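Local coordinates for protein argininosuccinate lyase (Chelativorans sp., PDB 6RXA) that acts as a carbon-nitrogen lyase of the aspartase/fumarase superfamily, known as EDDS lyase, and probably also splits argininosuccinate into fumarate and arginine, at residues A[120-124]-A[326-332]; A[138-143]-A[175-180]; A[216-220]-A[482-486]. The protein carries 2 engineered substitutions. One frame throughout, in Å; residues are numbered along the deposited sequence. Where two conformers were deposited one is given.

Contact 1 (A[120-124]-A[326-332]); sequences KRMFL and ELEPRSI
Phe-123 and Pro-329 carry the middle of this contact. CG of Phe-123 stands anti to the backbone N (chi1 167°), and this sends the ring out from helix 112-147. Its leading atom, CZ, meets CG of Pro-329 at 3.6 Å. The two side chains lie roughly at right angles, and the proline comes at the ring obliquely. The carbonyl oxygen of Leu-327 lies near the ring plane, at its edge, with O 4.3 Å from CE2 of Phe-123. CE2 of Phe-123 also lies 4.3 Å from CD1 of Ile-332.

The next residue, Leu-124, offers one methyl. CD2 of Leu-124 touches CD1 of Ile-332 at 4.0 Å and CD2 of Leu-327 at 4.1 Å. The isoleucine crosses it at about a right angle and the leucine on a slant. In the conformer given, Lys-120 bends at chi2 and chi4, which brings NZ beside Leu-327 N. Both are donors, so this is no hydrogen bond, and none joins the segments.

Glu-328 is the N-cap of helix 329-348, and Pro-329 is its first residue. The contact therefore fixes the start of that helix against the side of helix 112-147, within the long-helix bundle of the aspartase/fumarase fold. In the conformer given, Glu-326 OE1 forms a salt bridge with Lys-297 of the second subunit. Helix 35-56 adds Ala-38, which touches both Phe-123 and Pro-329. Helix 236-262 adds His-241, which packs on Leu-124 and Leu-327.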
loop_
_atom_site.group_PDB
_atom_site.type_symbol
_atom_site.label_atom_id
_atom_site.label_comp_id
_atom_site.label_asym_id
_atom_site.label_seq_id
_atom_site.Cartn_x
_atom_site.Cartn_y
_atom_site.Cartn_z
ATOM N N LYS A 120 -24.048 5.457 -3.574
ATOM C CA LYS A 120 -22.607 5.566 -3.807
ATOM C C LYS A 120 -22.286 5.408 -5.286
ATOM O O LYS A 120 -21.456 6.143 -5.835
ATOM C CB LYS A 120 -21.845 4.508 -3.003
ATOM C CG LYS A 120 -20.292 4.499 -3.191
ATOM C CD LYS A 120 -19.627 5.650 -2.413
ATOM C CE LYS A 120 -18.138 5.831 -2.703
ATOM N NZ LYS A 120 -17.325 4.718 -2.151
ATOM N N ARG A 121 -22.958 4.469 -5.958
ATOM C CA ARG A 121 -22.750 4.287 -7.390
ATOM C C ARG A 121 -23.167 5.529 -8.178
ATOM O O ARG A 121 -22.488 5.920 -9.134
ATOM C CB ARG A 121 -23.515 3.059 -7.890
ATOM C CG ARG A 121 -22.892 1.709 -7.547
ATOM C CD ARG A 121 -23.889 0.587 -7.863
ATOM N NE ARG A 121 -23.289 -0.728 -7.658
ATOM C CZ ARG A 121 -22.530 -1.349 -8.557
ATOM N NH1 ARG A 121 -22.292 -0.789 -9.731
ATOM N NH2 ARG A 121 -22.021 -2.535 -8.269
ATOM N N MET A 122 -24.290 6.159 -7.808
ATOM C CA MET A 122 -24.704 7.357 -8.531
ATOM C C MET A 122 -23.712 8.496 -8.329
ATOM O O MET A 122 -23.409 9.244 -9.268
ATOM C CB MET A 122 -26.097 7.775 -8.074
ATOM C CG MET A 122 -27.183 6.797 -8.461
ATOM S SD MET A 122 -28.824 7.331 -7.914
ATOM C CE MET A 122 -29.203 8.588 -9.111
ATOM N N PHE A 123 -23.199 8.640 -7.109
ATOM C CA PHE A 123 -22.157 9.622 -6.844
ATOM C C PHE A 123 -20.906 9.325 -7.662
ATOM O O PHE A 123 -20.395 10.207 -8.359
ATOM C CB PHE A 123 -21.828 9.638 -5.348
ATOM C CG PHE A 123 -20.566 10.372 -5.019
ATOM C CD1 PHE A 123 -20.488 11.740 -5.191
ATOM C CD2 PHE A 123 -19.460 9.688 -4.553
ATOM C CE1 PHE A 123 -19.311 12.411 -4.915
ATOM C CE2 PHE A 123 -18.281 10.366 -4.261
ATOM C CZ PHE A 123 -18.219 11.720 -4.441
ATOM N N LEU A 124 -20.403 8.085 -7.599
ATOM C CA LEU A 124 -19.192 7.740 -8.340
ATOM C C LEU A 124 -19.402 7.888 -9.841
ATOM O O LEU A 124 -18.486 8.299 -10.567
ATOM C CB LEU A 124 -18.706 6.332 -8.005
ATOM C CG LEU A 124 -18.235 6.132 -6.568
ATOM C CD1 LEU A 124 -17.818 4.682 -6.325
ATOM C CD2 LEU A 124 -17.101 7.092 -6.206
ATOM N N GLU A 326 -14.307 3.444 1.757
ATOM C CA GLU A 326 -14.961 4.117 0.650
ATOM C C GLU A 326 -13.959 4.957 -0.135
ATOM O O GLU A 326 -12.873 5.298 0.351
ATOM C CB GLU A 326 -16.080 5.019 1.184
ATOM C CG GLU A 326 -17.237 4.246 1.816
ATOM C CD GLU A 326 -17.800 4.898 3.078
ATOM O OE1 GLU A 326 -17.022 5.437 3.896
ATOM O OE2 GLU A 326 -19.030 4.867 3.258
ATOM N N LEU A 327 -14.346 5.308 -1.365
ATOM C CA LEU A 327 -13.649 6.327 -2.138
ATOM C C LEU A 327 -14.343 7.661 -1.882
ATOM O O LEU A 327 -15.531 7.812 -2.191
ATOM C CB LEU A 327 -13.677 6.010 -3.627
ATOM C CG LEU A 327 -12.907 6.980 -4.525
ATOM C CD1 LEU A 327 -11.439 7.126 -4.117
ATOM C CD2 LEU A 327 -13.016 6.529 -6.003
ATOM N N GLU A 328 -13.625 8.600 -1.299
ATOM C CA GLU A 328 -14.251 9.796 -0.752
ATOM C C GLU A 328 -14.131 10.993 -1.676
ATOM O O GLU A 328 -13.217 11.090 -2.505
ATOM C CB GLU A 328 -13.619 10.121 0.600
ATOM C CG GLU A 328 -13.704 8.928 1.544
ATOM C CD GLU A 328 -13.756 9.306 2.996
ATOM O OE1 GLU A 328 -12.914 8.803 3.769
ATOM O OE2 GLU A 328 -14.642 10.098 3.362
ATOM N N PRO A 329 -15.050 11.942 -1.541
ATOM C CA PRO A 329 -15.034 13.116 -2.423
ATOM C C PRO A 329 -13.701 13.842 -2.468
ATOM O O PRO A 329 -13.265 14.264 -3.550
ATOM C CB PRO A 329 -16.156 13.994 -1.842
ATOM C CG PRO A 329 -17.103 13.020 -1.226
ATOM C CD PRO A 329 -16.235 11.921 -0.655
ATOM N N ARG A 330 -13.039 14.022 -1.325
ATOM C CA ARG A 330 -11.802 14.793 -1.325
ATOM C C ARG A 330 -10.735 14.147 -2.203
ATOM O O ARG A 330 -9.917 14.856 -2.790
ATOM C CB ARG A 330 -11.281 15.014 0.093
ATOM C CG ARG A 330 -10.921 13.780 0.885
ATOM C CD ARG A 330 -10.500 14.178 2.311
ATOM N NE ARG A 330 -11.570 14.879 3.029
ATOM C CZ ARG A 330 -11.655 16.203 3.176
ATOM N NH1 ARG A 330 -10.727 17.015 2.671
ATOM N NH2 ARG A 330 -12.677 16.721 3.840
ATOM N N SER A 331 -10.725 12.817 -2.309
ATOM C CA SER A 331 -9.750 12.154 -3.166
ATOM C C SER A 331 -10.016 12.461 -4.631
ATOM O O SER A 331 -9.096 12.780 -5.393
ATOM C CB SER A 331 -9.799 10.653 -2.898
ATOM O OG SER A 331 -8.883 9.959 -3.701
ATOM N N ILE A 332 -11.276 12.373 -5.053
ATOM C CA ILE A 332 -11.591 12.692 -6.435
ATOM C C ILE A 332 -11.335 14.164 -6.698
ATOM O O ILE A 332 -10.807 14.541 -7.751
ATOM C CB ILE A 332 -13.030 12.269 -6.777
ATOM C CG1 ILE A 332 -13.163 10.755 -6.612
ATOM C CG2 ILE A 332 -13.363 12.687 -8.190
ATOM C CD1 ILE A 332 -14.616 10.261 -6.521
#

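Contact 2 (A[138-143]-A[175-180]); sequences YREAVV and ISENLA
Arg-139 and Leu-179 make the largest contributions, one from each of two helices of the long-helix bundle of the aspartase/fumarase fold. The helices run nearly antiparallel, at 158°, with segment axes 9.5 Å apart at closest approach. A beta hairpin, strands 153-158 and 161-167, connects them.

The apolar contacts centre on Leu-179. Its CD1 lies over one face of the Tyr-138 ring, a CH-pi contact 4.2 Å from the ring centroid. The same CD1 also presses on CA of Arg-139 at 3.6 Å. Beside it, Val-142 CG1 meets CB of Ile-175 at 4.0 Å, the two side chains crossing at about a right angle.

The polar contacts belong to Arg-139. Its chain is extended from CG to NE, which carries the guanidinium past Ser-176. NE donates to Ser-176 OG, which lies in the guanidinium plane, and the bond is nearly straight at 170°. Ala-180 CB sits over one face, toward the rim. NH1 and NH2 form salt bridges with Asp-468 and Glu-464 on helix 451-500. A methionine here would lack the NE donor and the charge, and would probably leave Ser-176 OG without this bond and Glu-464 and Asp-468 without this cation.

A water closes a ring between the two residues: Arg-139 NH2 donates to it at 3.1 Å, and Ser-176 OG lies 2.8 Å from the same water oxygen.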
loop_
_atom_site.group_PDB
_atom_site.type_symbol
_atom_site.label_atom_id
_atom_site.label_comp_id
_atom_site.label_asym_id
_atom_site.label_seq_id
_atom_site.Cartn_x
_atom_site.Cartn_y
_atom_site.Cartn_z
ATOM N N TYR A 138 -7.366 17.426 -20.617
ATOM C CA TYR A 138 -5.920 17.257 -20.497
ATOM C C TYR A 138 -5.341 16.713 -21.791
ATOM O O TYR A 138 -4.361 17.254 -22.316
ATOM C CB TYR A 138 -5.685 16.308 -19.326
ATOM C CG TYR A 138 -4.278 15.973 -18.873
ATOM C CD1 TYR A 138 -3.233 16.869 -18.967
ATOM C CD2 TYR A 138 -4.023 14.733 -18.295
ATOM C CE1 TYR A 138 -1.968 16.529 -18.505
ATOM C CE2 TYR A 138 -2.770 14.392 -17.827
ATOM C CZ TYR A 138 -1.742 15.299 -17.940
ATOM O OH TYR A 138 -0.479 14.968 -17.489
ATOM N N ARG A 139 -5.978 15.683 -22.356
ATOM C CA ARG A 139 -5.511 15.147 -23.629
ATOM C C ARG A 139 -5.611 16.187 -24.739
ATOM O O ARG A 139 -4.710 16.289 -25.587
ATOM C CB ARG A 139 -6.275 13.869 -23.984
ATOM C CG ARG A 139 -5.730 13.190 -25.220
ATOM C CD ARG A 139 -6.508 11.946 -25.555
ATOM N NE ARG A 139 -5.868 11.237 -26.654
ATOM C CZ ARG A 139 -6.432 10.261 -27.347
ATOM N NH1 ARG A 139 -7.676 9.901 -27.082
ATOM N NH2 ARG A 139 -5.751 9.652 -28.307
ATOM N N GLU A 140 -6.685 16.983 -24.753
ATOM C CA GLU A 140 -6.813 18.048 -25.746
ATOM C C GLU A 140 -5.632 19.005 -25.662
ATOM O O GLU A 140 -5.027 19.361 -26.682
ATOM C CB GLU A 140 -8.124 18.819 -25.566
ATOM C CG GLU A 140 -9.348 18.087 -26.048
ATOM C CD GLU A 140 -10.638 18.792 -25.697
ATOM O OE1 GLU A 140 -10.583 19.801 -24.964
ATOM O OE2 GLU A 140 -11.717 18.324 -26.133
ATOM N N ALA A 141 -5.290 19.445 -24.448
ATOM C CA ALA A 141 -4.178 20.375 -24.290
ATOM C C ALA A 141 -2.867 19.761 -24.766
ATOM O O ALA A 141 -2.053 20.440 -25.408
ATOM C CB ALA A 141 -4.073 20.819 -22.839
ATOM N N VAL A 142 -2.654 18.480 -24.470
ATOM C CA VAL A 142 -1.438 17.767 -24.871
ATOM C C VAL A 142 -1.331 17.683 -26.389
ATOM O O VAL A 142 -0.281 17.978 -26.968
ATOM C CB VAL A 142 -1.444 16.372 -24.220
ATOM C CG1 VAL A 142 -0.438 15.427 -24.851
ATOM C CG2 VAL A 142 -1.203 16.490 -22.712
ATOM N N VAL A 143 -2.402 17.245 -27.055
ATOM C CA VAL A 143 -2.360 17.063 -28.503
ATOM C C VAL A 143 -2.265 18.406 -29.217
ATOM O O VAL A 143 -1.508 18.558 -30.188
ATOM C CB VAL A 143 -3.590 16.264 -28.967
ATOM C CG1 VAL A 143 -3.648 16.206 -30.485
ATOM C CG2 VAL A 143 -3.564 14.869 -28.405
ATOM N N ILE A 175 2.357 11.032 -24.173
ATOM C CA ILE A 175 1.357 11.323 -23.150
ATOM C C ILE A 175 -0.043 11.115 -23.715
ATOM O O ILE A 175 -0.903 10.525 -23.059
ATOM C CB ILE A 175 1.572 12.742 -22.591
ATOM C CG1 ILE A 175 3.008 12.936 -22.082
ATOM C CG2 ILE A 175 0.547 13.034 -21.510
ATOM C CD1 ILE A 175 3.437 11.997 -20.984
ATOM N N SER A 176 -0.277 11.534 -24.967
ATOM C CA SER A 176 -1.598 11.337 -25.559
ATOM C C SER A 176 -1.976 9.858 -25.604
ATOM O O SER A 176 -3.127 9.498 -25.323
ATOM C CB SER A 176 -1.665 11.967 -26.952
ATOM O OG SER A 176 -2.948 11.737 -27.544
ATOM N N GLU A 177 -1.027 8.988 -25.958
ATOM C CA GLU A 177 -1.320 7.557 -26.046
ATOM C C GLU A 177 -1.576 6.967 -24.664
ATOM O O GLU A 177 -2.473 6.129 -24.499
ATOM C CB GLU A 177 -0.169 6.857 -26.791
ATOM C CG GLU A 177 -0.447 5.386 -27.149
ATOM C CD GLU A 177 0.460 4.821 -28.234
ATOM O OE1 GLU A 177 1.241 5.573 -28.847
ATOM O OE2 GLU A 177 0.351 3.602 -28.493
ATOM N N ASN A 178 -0.810 7.406 -23.655
ATOM C CA ASN A 178 -1.085 7.044 -22.266
ATOM C C ASN A 178 -2.512 7.411 -21.883
ATOM O O ASN A 178 -3.246 6.606 -21.290
ATOM C CB ASN A 178 -0.089 7.783 -21.364
ATOM C CG ASN A 178 -0.480 7.756 -19.882
ATOM O OD1 ASN A 178 -1.445 8.409 -19.466
ATOM N ND2 ASN A 178 0.292 7.028 -19.074
ATOM N N LEU A 179 -2.924 8.625 -22.232
ATOM C CA LEU A 179 -4.237 9.109 -21.846
ATOM C C LEU A 179 -5.342 8.379 -22.587
ATOM O O LEU A 179 -6.412 8.151 -22.019
ATOM C CB LEU A 179 -4.319 10.610 -22.097
ATOM C CG LEU A 179 -3.400 11.456 -21.228
ATOM C CD1 LEU A 179 -3.447 12.933 -21.611
ATOM C CD2 LEU A 179 -3.748 11.297 -19.748
ATOM N N ALA A 180 -5.116 8.011 -23.842
ATOM C CA ALA A 180 -6.115 7.234 -24.559
ATOM C C ALA A 180 -6.411 5.931 -23.829
ATOM O O ALA A 180 -7.577 5.543 -23.683
ATOM C CB ALA A 180 -5.642 6.988 -25.985
HETATM O O HOH W 1 -2.787 9.339 -29.042
#

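Contact 3 (A[216-220]-A[482-486])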
loop_
_atom_site.group_PDB
_atom_site.type_symbol
_atom_site.label_atom_id
_atom_site.label_comp_id
_atom_site.label_asym_id
_atom_site.label_seq_id
_atom_site.Cartn_x
_atom_site.Cartn_y
_atom_site.Cartn_z
ATOM N N SER A 216 -34.254 1.125 -11.924
ATOM C CA SER A 216 -32.973 1.299 -12.598
ATOM C C SER A 216 -33.072 2.336 -13.708
ATOM O O SER A 216 -32.255 3.257 -13.782
ATOM C CB SER A 216 -32.536 -0.058 -13.152
ATOM O OG SER A 216 -31.309 0.027 -13.843
ATOM N N ALA A 217 -34.097 2.228 -14.554
ATOM C CA ALA A 217 -34.263 3.170 -15.655
ATOM C C ALA A 217 -34.517 4.583 -15.147
ATOM O O ALA A 217 -33.981 5.555 -15.695
ATOM C CB ALA A 217 -35.416 2.697 -16.538
ATOM N N LEU A 218 -35.351 4.722 -14.114
ATOM C CA LEU A 218 -35.655 6.041 -13.577
ATOM C C LEU A 218 -34.415 6.739 -13.037
ATOM O O LEU A 218 -34.375 7.980 -12.989
ATOM C CB LEU A 218 -36.705 5.892 -12.475
ATOM C CG LEU A 218 -38.139 5.646 -12.956
ATOM C CD1 LEU A 218 -39.002 5.206 -11.781
ATOM C CD2 LEU A 218 -38.687 6.905 -13.614
ATOM N N LEU A 219 -33.407 5.971 -12.614
ATOM C CA LEU A 219 -32.180 6.502 -12.037
ATOM C C LEU A 219 -31.025 6.503 -13.027
ATOM O O LEU A 219 -29.883 6.743 -12.630
ATOM C CB LEU A 219 -31.804 5.724 -10.776
ATOM C CG LEU A 219 -32.815 5.875 -9.634
ATOM C CD1 LEU A 219 -32.570 4.816 -8.585
ATOM C CD2 LEU A 219 -32.742 7.257 -9.003
ATOM N N GLY A 220 -31.293 6.243 -14.304
ATOM C CA GLY A 220 -30.261 6.352 -15.323
ATOM C C GLY A 220 -29.286 5.204 -15.432
ATOM O O GLY A 220 -28.309 5.317 -16.185
ATOM N N ALA A 482 -32.961 10.719 -17.971
ATOM C CA ALA A 482 -33.597 9.944 -16.915
ATOM C C ALA A 482 -34.018 10.845 -15.765
ATOM O O ALA A 482 -35.112 10.688 -15.214
ATOM C CB ALA A 482 -32.656 8.853 -16.408
ATOM N N LYS A 483 -33.162 11.788 -15.383
ATOM C CA LYS A 483 -33.496 12.666 -14.272
ATOM C C LYS A 483 -34.729 13.497 -14.596
ATOM O O LYS A 483 -35.576 13.731 -13.726
ATOM C CB LYS A 483 -32.292 13.528 -13.896
ATOM C CG LYS A 483 -32.487 14.286 -12.592
ATOM C CD LYS A 483 -31.199 14.969 -12.143
ATOM C CE LYS A 483 -31.394 15.654 -10.797
ATOM N NZ LYS A 483 -30.179 16.369 -10.325
ATOM N N GLN A 484 -34.887 13.914 -15.861
ATOM C CA GLN A 484 -36.077 14.676 -16.241
ATOM C C GLN A 484 -37.322 13.795 -16.246
ATOM O O GLN A 484 -38.401 14.235 -15.821
ATOM C CB GLN A 484 -35.873 15.339 -17.602
ATOM C CG GLN A 484 -36.910 16.417 -17.915
ATOM C CD GLN A 484 -36.885 17.556 -16.909
ATOM O OE1 GLN A 484 -35.882 18.255 -16.764
ATOM N NE2 GLN A 484 -37.989 17.734 -16.193
ATOM N N THR A 485 -37.200 12.552 -16.729
ATOM C CA THR A 485 -38.326 11.620 -16.689
ATOM C C THR A 485 -38.810 11.420 -15.256
ATOM O O THR A 485 -40.021 11.428 -14.989
ATOM C CB THR A 485 -37.929 10.277 -17.308
ATOM O OG1 THR A 485 -37.688 10.426 -18.711
ATOM C CG2 THR A 485 -39.031 9.237 -17.103
ATOM N N LEU A 486 -37.875 11.228 -14.323
ATOM C CA LEU A 486 -38.239 11.061 -12.920
ATOM C C LEU A 486 -38.922 12.311 -12.382
ATOM O O LEU A 486 -39.958 12.231 -11.713
ATOM C CB LEU A 486 -36.989 10.734 -12.104
ATOM C CG LEU A 486 -37.176 10.511 -10.602
ATOM C CD1 LEU A 486 -38.262 9.473 -10.349
ATOM C CD2 LEU A 486 -35.847 10.106 -9.975
#
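Ala-482 sets its methyl against the end of helix 212-218. Its CB is 3.6 Å from Gly-220 N and equally far from Ala-217 O. Next to it, Leu-486 faces two leucines. CD1 of Leu-486 meets CD2 of Leu-218 at 4.2 Å, and these side chains cross at about a right angle. CD2 of Leu-486 lies 4.3 Å from CD2 of Leu-219. CG of Leu-486 is anti to the backbone N (chi1 -180°), which swings the isobutyl group out to Leu-218 and Leu-219. At the outer margin, CG2 of Thr-485 touches CD2 of Leu-218 at 4.2 Å. No hydrogen bond crosses the contact.

Ala-482 meets the Schellman motif that ends helix 212-218. Gly-220 is its C-prime residue, with a phi of 79° that favours glycine. Gly-220 N bonds to Ala-217 O at 3.1 Å, and Phe-221 N reaches back to Ser-216 O.

Further out, Arg-125 NH2 donates to Leu-219 O and ties the turn to helix 112-147. Thr-485 OG1 is hydrogen-bonded to Asn-481 O, one turn back in its own helix. Helix 35-56 also packs on the leucines: Val-52 packs on Leu-218, Ile-46 and Ala-49 on Leu-219, and Gln-45 on Leu-486.

From the N terminus, helix 112-147 opens contact 1 at 120-124 and contact 2 at 138-143. Contact 2 closes first, at 175-180, in the helix that follows the beta hairpin. Its short loop is nested inside the long loop of contact 1. Contact 3 then opens at 216-220. Contact 1 closes at 326-332, and contact 3 closes last, at 482-486, so these two cross. Contacts 2 and 3 are in series, and their nearest atoms are about 22 Å apart. Contacts 1 and 3 touch through Met-122 CE and Leu-219 CD2, 3.8 Å apart. Together the three contacts tie helix 112-147 to helices 168-193 and 329-348, and helix 212-218 to helix 451-500.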